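Local structure of tailspike protein (Acinetobacter phage vB_ApiP_P1, 6E1R) at residues 79-84 / 113-118; 92-97 / 119-124; 140-145 / 167-172; 47-52 / 73-78; 39-44 / 85-90. The protein probably binds and cleaves the capsular polysaccharide of its Acinetobacter host as a trimeric tailspike hydrolase, the crystallised chain lacking only the N-terminal part. All coordinates share one frame; numbering follows the deposited sequence.

Interaction 1: 79-84 / 113-118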
# COMPACT_ATOMS: atom_id res chain seq x y z
N LEU A 79 -16.64 12.95 -31.96
CA LEU A 79 -15.98 12.49 -33.17
C LEU A 79 -15.87 10.97 -33.14
O LEU A 79 -15.30 10.41 -32.20
CB LEU A 79 -14.60 13.13 -33.32
CG LEU A 79 -13.81 12.76 -34.58
CD1 LEU A 79 -14.66 12.98 -35.82
CD2 LEU A 79 -12.51 13.54 -34.66
N THR A 80 -16.39 10.31 -34.17
CA THR A 80 -16.44 8.86 -34.23
C THR A 80 -15.59 8.38 -35.40
O THR A 80 -15.41 9.10 -36.39
CB THR A 80 -17.87 8.34 -34.39
OG1 THR A 80 -18.42 8.80 -35.64
CG2 THR A 80 -18.75 8.83 -33.26
N VAL A 81 -15.06 7.16 -35.28
CA VAL A 81 -14.27 6.59 -36.36
C VAL A 81 -15.14 6.36 -37.59
O VAL A 81 -14.64 6.39 -38.73
CB VAL A 81 -13.56 5.30 -35.91
CG1 VAL A 81 -13.07 5.42 -34.48
CG2 VAL A 81 -14.46 4.08 -36.08
N SER A 82 -16.44 6.15 -37.40
CA SER A 82 -17.34 6.00 -38.54
C SER A 82 -17.42 7.29 -39.34
O SER A 82 -17.57 7.25 -40.57
CB SER A 82 -18.73 5.59 -38.07
OG SER A 82 -18.71 4.32 -37.44
N ALA A 83 -17.33 8.44 -38.68
CA ALA A 83 -17.32 9.72 -39.37
C ALA A 83 -16.01 10.00 -40.08
O ALA A 83 -15.89 11.04 -40.73
CB ALA A 83 -17.61 10.85 -38.37
N CYS A 84 -15.02 9.11 -39.99
CA CYS A 84 -13.74 9.28 -40.67
C CYS A 84 -13.53 8.28 -41.79
O CYS A 84 -12.40 8.15 -42.29
CB CYS A 84 -12.59 9.20 -39.66
SG CYS A 84 -12.66 10.46 -38.36
N VAL A 113 -14.73 4.95 -30.73
CA VAL A 113 -14.88 3.81 -31.63
C VAL A 113 -16.27 3.24 -31.40
O VAL A 113 -16.55 2.68 -30.33
CB VAL A 113 -13.79 2.75 -31.40
CG1 VAL A 113 -13.82 1.70 -32.50
CG2 VAL A 113 -12.42 3.41 -31.32
N ASP A 114 -17.14 3.38 -32.39
CA ASP A 114 -18.54 3.02 -32.25
C ASP A 114 -18.89 1.65 -32.81
O ASP A 114 -20.01 1.17 -32.59
CB ASP A 114 -19.42 4.10 -32.91
CG ASP A 114 -18.92 4.51 -34.27
OD1 ASP A 114 -17.72 4.30 -34.55
OD2 ASP A 114 -19.73 5.05 -35.06
N PHE A 115 -17.97 1.00 -33.53
CA PHE A 115 -18.14 -0.39 -33.92
C PHE A 115 -16.77 -1.04 -34.00
O PHE A 115 -15.75 -0.37 -34.12
CB PHE A 115 -18.91 -0.52 -35.24
CG PHE A 115 -18.10 -0.16 -36.46
CD1 PHE A 115 -17.99 1.16 -36.86
CD2 PHE A 115 -17.47 -1.13 -37.21
CE1 PHE A 115 -17.25 1.50 -37.98
CE2 PHE A 115 -16.73 -0.80 -38.33
CZ PHE A 115 -16.62 0.52 -38.72
N ASP A 116 -16.76 -2.37 -33.93
CA ASP A 116 -15.51 -3.11 -33.87
C ASP A 116 -14.74 -2.96 -35.18
O ASP A 116 -15.29 -3.19 -36.26
CB ASP A 116 -15.76 -4.58 -33.56
CG ASP A 116 -16.39 -4.79 -32.19
OD1 ASP A 116 -16.22 -3.92 -31.32
OD2 ASP A 116 -17.05 -5.84 -31.99
N LEU A 117 -13.48 -2.58 -35.07
CA LEU A 117 -12.64 -2.34 -36.23
C LEU A 117 -11.73 -3.53 -36.51
O LEU A 117 -11.37 -4.28 -35.60
CB LEU A 117 -11.79 -1.08 -36.03
CG LEU A 117 -12.56 0.22 -35.78
CD1 LEU A 117 -11.61 1.40 -35.68
CD2 LEU A 117 -13.60 0.44 -36.86
N ARG A 118 -11.37 -3.69 -37.78
CA ARG A 118 -10.43 -4.71 -38.22
C ARG A 118 -9.40 -4.03 -39.11
O ARG A 118 -9.76 -3.39 -40.10
CB ARG A 118 -11.15 -5.83 -38.98
CG ARG A 118 -12.23 -6.52 -38.16
CD ARG A 118 -12.88 -7.66 -38.93
NE ARG A 118 -12.00 -8.81 -39.06
CZ ARG A 118 -11.88 -9.76 -38.13
NH1 ARG A 118 -12.57 -9.68 -37.01
NH2 ARG A 118 -11.06 -10.78 -38.33

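Interaction 2: 92-97 / 119-124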
# COMPACT_ATOMS: atom_id res chain seq x y z
N ASP A 92 -11.59 -4.01 -43.91
CA ASP A 92 -10.47 -3.30 -43.31
C ASP A 92 -10.87 -1.88 -42.96
O ASP A 92 -11.67 -1.25 -43.65
CB ASP A 92 -9.25 -3.28 -44.24
CG ASP A 92 -8.06 -2.58 -43.62
OD1 ASP A 92 -7.75 -1.44 -44.03
OD2 ASP A 92 -7.47 -3.15 -42.68
N HIS A 93 -10.30 -1.38 -41.85
CA HIS A 93 -10.53 -0.02 -41.39
C HIS A 93 -9.23 0.69 -41.05
O HIS A 93 -9.24 1.63 -40.25
CB HIS A 93 -11.47 -0.02 -40.17
CG HIS A 93 -12.66 -0.91 -40.33
ND1 HIS A 93 -12.67 -2.23 -39.92
CD2 HIS A 93 -13.88 -0.68 -40.87
CE1 HIS A 93 -13.85 -2.76 -40.19
NE2 HIS A 93 -14.60 -1.85 -40.76
N SER A 94 -8.11 0.26 -41.64
CA SER A 94 -6.81 0.81 -41.27
C SER A 94 -6.69 2.28 -41.65
O SER A 94 -6.41 3.13 -40.81
CB SER A 94 -5.69 -0.01 -41.93
OG SER A 94 -5.85 -1.39 -41.67
N ALA A 95 -6.89 2.59 -42.94
CA ALA A 95 -6.78 3.97 -43.39
C ALA A 95 -7.80 4.87 -42.71
O ALA A 95 -7.53 6.05 -42.47
CB ALA A 95 -6.93 4.04 -44.91
N ALA A 96 -8.98 4.33 -42.38
CA ALA A 96 -9.98 5.11 -41.66
C ALA A 96 -9.51 5.42 -40.25
O ALA A 96 -9.70 6.54 -39.76
CB ALA A 96 -11.31 4.36 -41.63
N LEU A 97 -8.89 4.44 -39.57
CA LEU A 97 -8.39 4.69 -38.22
C LEU A 97 -7.26 5.71 -38.24
O LEU A 97 -7.19 6.58 -37.37
CB LEU A 97 -7.93 3.38 -37.59
CG LEU A 97 -7.46 3.46 -36.13
CD1 LEU A 97 -8.55 3.99 -35.23
CD2 LEU A 97 -6.97 2.10 -35.65
N VAL A 119 -8.12 -4.17 -38.77
CA VAL A 119 -7.04 -3.44 -39.42
C VAL A 119 -5.96 -4.41 -39.86
O VAL A 119 -5.66 -5.38 -39.16
CB VAL A 119 -6.46 -2.34 -38.49
CG1 VAL A 119 -7.52 -1.29 -38.18
CG2 VAL A 119 -5.92 -2.95 -37.20
N ASN A 120 -5.38 -4.14 -41.03
CA ASN A 120 -4.25 -4.91 -41.53
C ASN A 120 -3.00 -4.06 -41.67
O ASN A 120 -1.95 -4.58 -42.07
CB ASN A 120 -4.58 -5.56 -42.88
CG ASN A 120 -4.81 -4.54 -43.98
OD1 ASN A 120 -5.03 -3.36 -43.72
ND2 ASN A 120 -4.75 -5.00 -45.23
N THR A 121 -3.08 -2.77 -41.36
CA THR A 121 -1.94 -1.86 -41.39
C THR A 121 -1.89 -1.09 -40.08
O THR A 121 -2.93 -0.72 -39.53
CB THR A 121 -2.05 -0.89 -42.58
OG1 THR A 121 -2.09 -1.64 -43.80
CG2 THR A 121 -0.86 0.06 -42.62
N THR A 122 -0.67 -0.86 -39.59
CA THR A 122 -0.50 -0.22 -38.30
C THR A 122 -0.96 1.24 -38.34
O THR A 122 -1.09 1.85 -39.41
CB THR A 122 0.96 -0.28 -37.85
OG1 THR A 122 1.06 0.19 -36.50
CG2 THR A 122 1.84 0.58 -38.75
N THR A 123 -1.20 1.79 -37.16
CA THR A 123 -1.57 3.19 -36.99
C THR A 123 -0.63 3.81 -35.97
O THR A 123 -0.64 3.42 -34.80
CB THR A 123 -3.03 3.33 -36.53
OG1 THR A 123 -3.80 2.22 -37.01
CG2 THR A 123 -3.62 4.62 -37.02
N GLU A 124 0.17 4.78 -36.41
CA GLU A 124 1.11 5.42 -35.51
C GLU A 124 0.37 6.22 -34.46
O GLU A 124 -0.59 6.94 -34.76
CB GLU A 124 2.07 6.32 -36.30
CG GLU A 124 3.03 5.55 -37.19
CD GLU A 124 4.16 6.40 -37.72
OE1 GLU A 124 4.10 7.64 -37.55
OE2 GLU A 124 5.12 5.84 -38.29

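Interaction 3: 140-145 / 167-172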
# COMPACT_ATOMS: atom_id res chain seq x y z
N PHE A 140 -16.96 -8.21 -24.02
CA PHE A 140 -17.79 -7.63 -25.07
C PHE A 140 -17.57 -6.14 -25.24
O PHE A 140 -18.45 -5.44 -25.76
CB PHE A 140 -19.27 -7.92 -24.80
CG PHE A 140 -19.69 -9.33 -25.14
CD1 PHE A 140 -20.93 -9.80 -24.77
CD2 PHE A 140 -18.84 -10.17 -25.83
CE1 PHE A 140 -21.32 -11.09 -25.07
CE2 PHE A 140 -19.22 -11.46 -26.14
CZ PHE A 140 -20.46 -11.92 -25.76
N SER A 141 -16.42 -5.63 -24.81
CA SER A 141 -16.11 -4.22 -25.01
C SER A 141 -15.81 -3.96 -26.49
O SER A 141 -15.62 -4.87 -27.29
CB SER A 141 -14.93 -3.80 -24.14
OG SER A 141 -13.78 -4.58 -24.42
N ARG A 142 -15.77 -2.67 -26.84
CA ARG A 142 -15.42 -2.27 -28.20
C ARG A 142 -14.03 -2.76 -28.55
O ARG A 142 -13.05 -2.43 -27.88
CB ARG A 142 -15.50 -0.74 -28.31
CG ARG A 142 -15.16 -0.20 -29.68
CD ARG A 142 -16.21 -0.58 -30.72
NE ARG A 142 -17.55 -0.13 -30.34
CZ ARG A 142 -18.58 -0.95 -30.13
NH1 ARG A 142 -18.42 -2.26 -30.26
NH2 ARG A 142 -19.76 -0.46 -29.79
N SER A 143 -13.94 -3.57 -29.61
CA SER A 143 -12.72 -4.30 -29.93
C SER A 143 -12.08 -3.78 -31.21
O SER A 143 -12.76 -3.25 -32.10
CB SER A 143 -13.00 -5.80 -30.07
OG SER A 143 -13.74 -6.07 -31.25
N ILE A 144 -10.76 -3.93 -31.29
CA ILE A 144 -9.98 -3.66 -32.50
C ILE A 144 -9.16 -4.90 -32.79
O ILE A 144 -8.31 -5.29 -31.97
CB ILE A 144 -9.07 -2.43 -32.34
CG1 ILE A 144 -9.89 -1.19 -32.00
CG2 ILE A 144 -8.26 -2.21 -33.61
CD1 ILE A 144 -9.07 0.09 -31.97
N THR A 145 -9.39 -5.52 -33.94
CA THR A 145 -8.74 -6.77 -34.32
C THR A 145 -7.69 -6.50 -35.39
O THR A 145 -7.92 -5.74 -36.33
CB THR A 145 -9.76 -7.79 -34.83
OG1 THR A 145 -10.80 -7.95 -33.86
CG2 THR A 145 -9.10 -9.13 -35.08
N GLY A 167 -9.43 4.08 -23.29
CA GLY A 167 -10.52 3.75 -22.39
C GLY A 167 -11.47 2.70 -22.92
O GLY A 167 -12.18 2.93 -23.90
N LYS A 168 -11.48 1.54 -22.27
CA LYS A 168 -12.46 0.48 -22.52
C LYS A 168 -12.42 0.02 -23.98
O LYS A 168 -13.39 0.11 -24.73
CB LYS A 168 -13.85 0.95 -22.11
CG LYS A 168 -13.89 1.40 -20.66
CD LYS A 168 -15.20 2.06 -20.28
CE LYS A 168 -15.19 2.48 -18.81
NZ LYS A 168 -16.39 3.27 -18.43
N LEU A 169 -11.25 -0.47 -24.38
CA LEU A 169 -11.02 -1.01 -25.71
C LEU A 169 -10.42 -2.41 -25.59
O LEU A 169 -9.63 -2.68 -24.69
CB LEU A 169 -10.09 -0.11 -26.53
CG LEU A 169 -10.64 1.26 -26.91
CD1 LEU A 169 -9.57 2.12 -27.57
CD2 LEU A 169 -11.85 1.11 -27.82
N MSE A 170 -10.80 -3.29 -26.51
CA MSE A 170 -10.27 -4.64 -26.53
C MSE A 170 -9.42 -4.86 -27.77
O MSE A 170 -9.75 -4.36 -28.85
CB MSE A 170 -11.41 -5.66 -26.47
CG MSE A 170 -10.96 -7.10 -26.32
SE MSE A 170 -12.44 -8.30 -25.92
CE MSE A 170 -11.45 -9.96 -25.71
N PHE A 171 -8.33 -5.60 -27.63
CA PHE A 171 -7.40 -5.83 -28.72
C PHE A 171 -7.35 -7.32 -29.01
O PHE A 171 -7.06 -8.13 -28.12
CB PHE A 171 -6.01 -5.29 -28.38
CG PHE A 171 -6.00 -3.84 -28.02
CD1 PHE A 171 -5.90 -2.87 -29.00
CD2 PHE A 171 -6.11 -3.43 -26.70
CE1 PHE A 171 -5.89 -1.53 -28.68
CE2 PHE A 171 -6.11 -2.09 -26.36
CZ PHE A 171 -6.00 -1.14 -27.36
N LYS A 172 -7.62 -7.69 -30.26
CA LYS A 172 -7.64 -9.08 -30.70
C LYS A 172 -6.73 -9.25 -31.91
O LYS A 172 -6.17 -8.28 -32.43
CB LYS A 172 -9.06 -9.55 -31.03
CG LYS A 172 -10.07 -9.40 -29.90
CD LYS A 172 -11.43 -9.91 -30.33
CE LYS A 172 -12.44 -9.84 -29.19
NZ LYS A 172 -13.79 -10.32 -29.60

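Interaction 4: 47-52 / 73-78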
# COMPACT_ATOMS: atom_id res chain seq x y z
N GLY A 47 -21.67 7.34 -38.36
CA GLY A 47 -20.98 8.42 -39.02
C GLY A 47 -21.89 9.50 -39.55
O GLY A 47 -21.39 10.48 -40.13
N GLY A 48 -23.20 9.37 -39.37
CA GLY A 48 -24.11 10.38 -39.86
C GLY A 48 -24.08 11.63 -39.00
O GLY A 48 -23.78 11.59 -37.81
N ASP A 49 -24.42 12.75 -39.63
CA ASP A 49 -24.36 14.05 -38.95
C ASP A 49 -25.03 15.08 -39.85
O ASP A 49 -25.31 14.83 -41.02
CB ASP A 49 -22.91 14.44 -38.65
CG ASP A 49 -22.81 15.44 -37.52
OD1 ASP A 49 -23.85 15.96 -37.07
OD2 ASP A 49 -21.68 15.70 -37.07
N HIS A 50 -25.29 16.25 -39.27
CA HIS A 50 -25.79 17.38 -40.03
C HIS A 50 -24.63 18.15 -40.64
O HIS A 50 -23.53 18.21 -40.08
CB HIS A 50 -26.62 18.31 -39.13
CG HIS A 50 -27.92 17.71 -38.68
ND1 HIS A 50 -28.75 18.34 -37.78
CD2 HIS A 50 -28.52 16.55 -39.00
CE1 HIS A 50 -29.81 17.58 -37.57
NE2 HIS A 50 -29.70 16.49 -38.30
N PHE A 51 -24.88 18.75 -41.80
CA PHE A 51 -23.86 19.50 -42.51
C PHE A 51 -24.42 20.84 -42.96
O PHE A 51 -25.54 20.91 -43.47
CB PHE A 51 -23.32 18.72 -43.72
CG PHE A 51 -22.43 17.57 -43.36
CD1 PHE A 51 -22.96 16.35 -42.99
CD2 PHE A 51 -21.05 17.72 -43.38
CE1 PHE A 51 -22.14 15.29 -42.65
CE2 PHE A 51 -20.22 16.66 -43.04
CZ PHE A 51 -20.77 15.44 -42.68
N LYS A 52 -23.63 21.89 -42.77
CA LYS A 52 -23.97 23.23 -43.23
C LYS A 52 -23.01 23.61 -44.35
O LYS A 52 -21.82 23.32 -44.28
CB LYS A 52 -23.88 24.24 -42.09
CG LYS A 52 -24.29 25.65 -42.47
CD LYS A 52 -24.22 26.60 -41.28
CE LYS A 52 -25.28 26.26 -40.24
NZ LYS A 52 -25.20 27.16 -39.06
N GLN A 73 -21.38 19.41 -38.53
CA GLN A 73 -21.98 20.21 -37.47
C GLN A 73 -21.83 19.60 -36.08
O GLN A 73 -22.13 20.29 -35.10
CB GLN A 73 -23.46 20.44 -37.77
CG GLN A 73 -23.72 21.27 -39.02
CD GLN A 73 -23.13 22.66 -38.94
OE1 GLN A 73 -23.66 23.54 -38.26
NE2 GLN A 73 -22.02 22.87 -39.64
N PHE A 74 -21.39 18.35 -35.98
CA PHE A 74 -21.20 17.66 -34.70
C PHE A 74 -22.47 17.73 -33.85
O PHE A 74 -22.49 18.24 -32.73
CB PHE A 74 -20.00 18.23 -33.95
CG PHE A 74 -18.67 17.85 -34.54
CD1 PHE A 74 -18.06 16.66 -34.19
CD2 PHE A 74 -18.03 18.69 -35.43
CE1 PHE A 74 -16.84 16.30 -34.73
CE2 PHE A 74 -16.80 18.34 -35.97
CZ PHE A 74 -16.21 17.15 -35.62
N SER A 75 -23.56 17.19 -34.42
CA SER A 75 -24.83 17.17 -33.70
C SER A 75 -24.75 16.32 -32.45
O SER A 75 -25.36 16.64 -31.42
CB SER A 75 -25.94 16.67 -34.63
OG SER A 75 -26.14 17.56 -35.71
N ALA A 76 -24.00 15.22 -32.50
CA ALA A 76 -23.79 14.39 -31.32
C ALA A 76 -22.70 14.93 -30.40
O ALA A 76 -22.61 14.49 -29.25
CB ALA A 76 -23.43 12.96 -31.74
N GLY A 77 -21.89 15.87 -30.87
CA GLY A 77 -20.84 16.43 -30.05
C GLY A 77 -19.67 15.50 -29.83
O GLY A 77 -18.87 15.72 -28.91
N VAL A 78 -19.54 14.47 -30.66
CA VAL A 78 -18.50 13.45 -30.50
C VAL A 78 -17.96 13.09 -31.87
O VAL A 78 -18.71 12.94 -32.83
CB VAL A 78 -19.06 12.21 -29.77
CG1 VAL A 78 -18.45 10.93 -30.32
CG2 VAL A 78 -18.79 12.32 -28.27

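Interaction 5: 39-44 / 85-90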
# COMPACT_ATOMS: atom_id res chain seq x y z
N GLY A 39 -25.56 8.20 -41.92
CA GLY A 39 -24.47 7.28 -42.15
C GLY A 39 -23.44 7.74 -43.16
O GLY A 39 -23.79 8.37 -44.17
N TYR A 40 -22.17 7.43 -42.90
CA TYR A 40 -21.10 7.81 -43.82
C TYR A 40 -21.20 7.03 -45.12
O TYR A 40 -20.85 7.56 -46.19
CB TYR A 40 -19.75 7.58 -43.15
CG TYR A 40 -18.57 8.30 -43.78
CD1 TYR A 40 -17.97 7.82 -44.93
CD2 TYR A 40 -18.06 9.46 -43.20
CE1 TYR A 40 -16.90 8.48 -45.50
CE2 TYR A 40 -16.98 10.12 -43.77
CZ TYR A 40 -16.41 9.62 -44.92
OH TYR A 40 -15.34 10.28 -45.48
N TYR A 41 -21.67 5.79 -45.07
CA TYR A 41 -21.85 4.96 -46.25
C TYR A 41 -23.33 4.61 -46.39
O TYR A 41 -24.11 4.69 -45.44
CB TYR A 41 -21.01 3.68 -46.17
CG TYR A 41 -19.52 3.91 -46.15
CD1 TYR A 41 -18.77 3.87 -47.32
CD2 TYR A 41 -18.86 4.18 -44.95
CE1 TYR A 41 -17.41 4.09 -47.30
CE2 TYR A 41 -17.49 4.39 -44.93
CZ TYR A 41 -16.77 4.35 -46.10
OH TYR A 41 -15.42 4.56 -46.08
N ALA A 42 -23.71 4.21 -47.61
CA ALA A 42 -25.09 3.85 -47.88
C ALA A 42 -25.48 2.60 -47.09
O ALA A 42 -24.68 1.67 -46.94
CB ALA A 42 -25.30 3.62 -49.37
N GLY A 43 -26.71 2.58 -46.60
CA GLY A 43 -27.19 1.47 -45.81
C GLY A 43 -26.73 1.46 -44.37
O GLY A 43 -27.13 0.56 -43.62
N GLN A 44 -25.93 2.43 -43.95
CA GLN A 44 -25.42 2.52 -42.59
C GLN A 44 -26.04 3.72 -41.89
O GLN A 44 -26.45 4.69 -42.52
CB GLN A 44 -23.90 2.64 -42.58
CG GLN A 44 -23.17 1.47 -43.22
CD GLN A 44 -23.32 0.18 -42.44
OE1 GLN A 44 -23.56 0.20 -41.23
NE2 GLN A 44 -23.18 -0.94 -43.13
N GLY A 85 -14.56 7.56 -42.20
CA GLY A 85 -14.46 6.62 -43.30
C GLY A 85 -14.49 5.16 -42.93
O GLY A 85 -14.28 4.31 -43.81
N ALA A 86 -14.75 4.82 -41.67
CA ALA A 86 -14.78 3.42 -41.25
C ALA A 86 -16.06 2.77 -41.78
O ALA A 86 -17.17 3.14 -41.37
CB ALA A 86 -14.70 3.32 -39.74
N ASP A 87 -15.91 1.81 -42.68
CA ASP A 87 -17.05 1.16 -43.30
C ASP A 87 -17.34 -0.14 -42.57
O ASP A 87 -16.50 -1.06 -42.62
CB ASP A 87 -16.78 0.90 -44.78
CG ASP A 87 -18.02 0.44 -45.53
OD1 ASP A 87 -19.11 0.44 -44.94
OD2 ASP A 87 -17.88 0.08 -46.72
N PRO A 88 -18.47 -0.28 -41.89
CA PRO A 88 -18.76 -1.54 -41.18
C PRO A 88 -18.85 -2.75 -42.09
O PRO A 88 -18.56 -3.86 -41.65
CB PRO A 88 -20.10 -1.25 -40.49
CG PRO A 88 -20.16 0.24 -40.37
CD PRO A 88 -19.47 0.76 -41.60
N SER A 89 -19.24 -2.56 -43.35
CA SER A 89 -19.30 -3.68 -44.29
C SER A 89 -17.94 -4.03 -44.88
O SER A 89 -17.79 -5.13 -45.42
CB SER A 89 -20.29 -3.37 -45.42
OG SER A 89 -20.00 -2.11 -46.01
N ALA A 90 -16.96 -3.14 -44.77
CA ALA A 90 -15.64 -3.40 -45.33
C ALA A 90 -14.83 -4.31 -44.41
O ALA A 90 -15.05 -4.37 -43.20
CB ALA A 90 -14.89 -2.09 -45.55
O HOH W 1 -22.49 -0.50 -45.78

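Interaction 1: 79-84 / 113-118
At the N-terminal end of the parallel beta-helix, Val81 and Ser82, on the turn that follows strand 79-80, pack against the corner at 114-116 between strands 111-113 and 117-119 and against the strand residues beside it. The polar link runs from Ser82 OG to Asp114 OD2, 2.7 Å apart, with the serine as donor on the syn side of the carboxylate, 28° out of its plane. With CG between the backbone N and the carbonyl carbon (chi1 46°), the carboxylate of Asp114 is turned to the serine. Ser82 OG also sits at the edge of the Phe115 ring, 3.2 Å from Phe115 CE1.

Val81 splits its two methyls between partners. Val81 CG1 rests 3.8 Å from Val113 CG2, whereas Val81 CG2 meets Leu117 CD2 tip to tip, also at 3.8 Å. That leucine methyl lies over one face of the Phe115 ring, offset toward its rim, and the ring in turn meets His93 edge-to-face. Leu97 of helix 94-106 touches Leu117 as well.

Thr80 shapes the turn itself: Thr80 OG1 accepts from Ala83 N at 3.2 Å, an ST motif. The contact thus stacks this turn against the first corner of the parallel beta-helix.

Interaction 2: 92-97 / 119-124
Asp92, just before helix 94-106, and Ser94, its first residue, grip the backbone of Asn120 and Thr121 where the chain leaves strand 117-119, and an Asx turn at the head of the helix sets the grip up. Asp92 OD2 takes two donors: Asn120 N, at 2.8 Å and nearly along the C-O axis although the angle at the hydrogen is only 132°, and Ser94 OG, at 2.6 Å on the syn lone pair. While donating to the aspartate, Ser94 OG accepts from Thr121 N at 3.1 Å, with an angle of 149°. The hydroxyl thus passes the chain of bonds on from the carboxylate to the next peptide.

The carboxylate is held in place by its other oxygen, Asp92 OD1, which accepts from Ser94 N at 3.0 Å from above the carboxylate plane; this bond closes the Asx turn. CG stands anti to the backbone N (chi1 -179°), which swings the acid group forward over the first residues of the helix.

Behind the polar cluster the contact turns apolar, with Leu97 CD2 4.3 Å from Val119 CG1. The N-cap residue His93 holds the neighbouring strand, its ND1 bonded to Arg118 N. Leu97, one turn along the helix, also crosses Thr123 at about a right angle and sets a methyl beside a hydroxyl, Leu97 CD2 lying 3.5 Å from Thr123 OG1.

Interaction 3: 140-145 / 167-172
Strands 142-145 and 169-172 run parallel, their axes 4.4 Å apart at closest and 28° from exact alignment, and three backbone bonds stitch them together: Met170 N to Arg142 O at 2.8 Å, Ile144 N to Met170 O at 2.7 Å and Lys172 N to Ile144 O at 3.0 Å. Ile144 uses its N-H on Met170 O and its C=O on Lys172 N, the usual parallel ladder.

On the face that carries Ser143 and Thr145, Lys172 is the long partner. Its extended chain passes Thr145 obliquely, Lys172 CB 3.7 Å from Thr145 OG1, and brings Lys172 CE to 4.2 Å from Ser143 CB. Just before the strand, Ser141 OG comes to 3.3 Å from CB of Met170, a selenomethionine, while the hydroxyl bonds to Val138 O.

The other face holds Arg142, Ile144, Leu169 and Phe171. The aliphatic start of Arg142 lies against Leu169, Arg142 CG to Leu169 CD2 4.0 Å. Bends at chi2 and chi3 (68° and 57°) then carry the guanidinium away to salt bridges with Asp134 and Asp116, while the end of Lys168 leads away from strand 142-145 to a salt bridge with Glu132 of the second subunit.

The pair is one step in the stack of a parallel beta-helix: strand 142-146 pairs with 117-119 and strand 169-173 with 199-200, while Ile144 and Phe171 both lean on Ile152 of strand 151-155.

Interaction 4: 47-52 / 73-78
Asp49 OD1 is gripped by three donors. Ser75 N comes in to Asp49 OD1 on the syn side at 2.9 Å, almost straight at 166° and only 16° out of the carboxylate plane. Ser75 OG donates to Asp49 OD1 nearly head-on, close to the line of the C-O bond, at 3.1 Å, and His50 N, the next peptide of the same strand, reaches this oxygen at 2.6 Å from above the plane. The second oxygen, Asp49 OD2, has a weak bond from Phe74 N at 2.9 Å and a salt bridge to Lys72. CG stands anti to the backbone N (chi1 -157°) and the aspartate extends from the strand to the bend at 74-75, bringing both oxygens to the peptide N-H groups of Phe74 and Ser75.

Strand 49-53 belongs to the small mixed sheet ahead of the beta-helix, where it runs antiparallel to strand 70-72; residues 73-78 are where the chain peels off that neighbour and heads for strand 79-80. One backbone bond marks the parting, Gln73 N to His50 O at 2.9 Å.

Gln73 then folds over the strand. Bent at chi2, it sets Gln73 CG 3.2 Å from His50 O and crosses Lys52 obliquely, with Gln73 NE2 3.4 Å from Lys52 CB; the same NE2 bonds to Val71 O. The third subunit closes over this side: its Thr38 OG1 is hydrogen-bonded to Lys52 NZ, and its Tyr45 packs on Gln73.

Interaction 5: 39-44 / 85-90
Tyr40 and Tyr41 pack tightly on 85-87 at one end of the contact; at the other, a water links Ala42, Gln44 and Ser89. The two loops each contain a beta turn, type II from Tyr41 to Gln44 and type I from Asp87 to Ala90. In the close-packed part, Tyr40 lays a ring face against Gly85, whose CA is 4.0 Å from the Tyr40 ring centroid in a CH-pi contact, while Tyr40 OH bonds to Gly63 O. Gly85 has a positive phi that suits glycine.

Tyr41 is used on both edge and face. Tyr41 OH donates to Gly85 O at 2.6 Å, from 38° above the carbonyl plane. Over the Tyr41 ring lies Asp87, whose CB is 3.8 Å from the ring centroid and whose carboxylate is stacked nearly parallel to the ring, 10° between planes, with CG above the ring centre. Ser89 OG steadies that carboxylate, donating to Asp87 OD1 at 2.9 Å.

Toward solvent the fit slackens. Gln44, bent at chi2, meets Pro88 from the opposite direction, Gln44 OE1 3.5 Å from Pro88 CG. Beyond this pair the water spans the two turns: it donates to Ala42 O and to Ser89 OG, and accepts from Gln44 NE2 at 2.8 Å.

Overall arrangement
All five contacts sit toward the N-terminal end of the chain, and their chemistry follows their place. Interaction 3 is a buried, regular backbone ladder between beta-helix strands, with a subunit boundary nearby. Interaction 2 ties the head of helix 94-106, and interaction 1 the turn after strand 79-80, to the chain at strand 117-119, which pairs with 142-146: Leu117 O bonds Thr145 N, and Arg118 O bonds His93 N. Interaction 4 belongs to the small N-terminal sheet region, buried, carboxylate-centred and covered by another subunit. Interaction 5, within whose loop 4 is nested, joins that region to the chain after strand 79-80; nearer the surface, it is built on aromatic faces and water, and meets interaction 1 through Ala86.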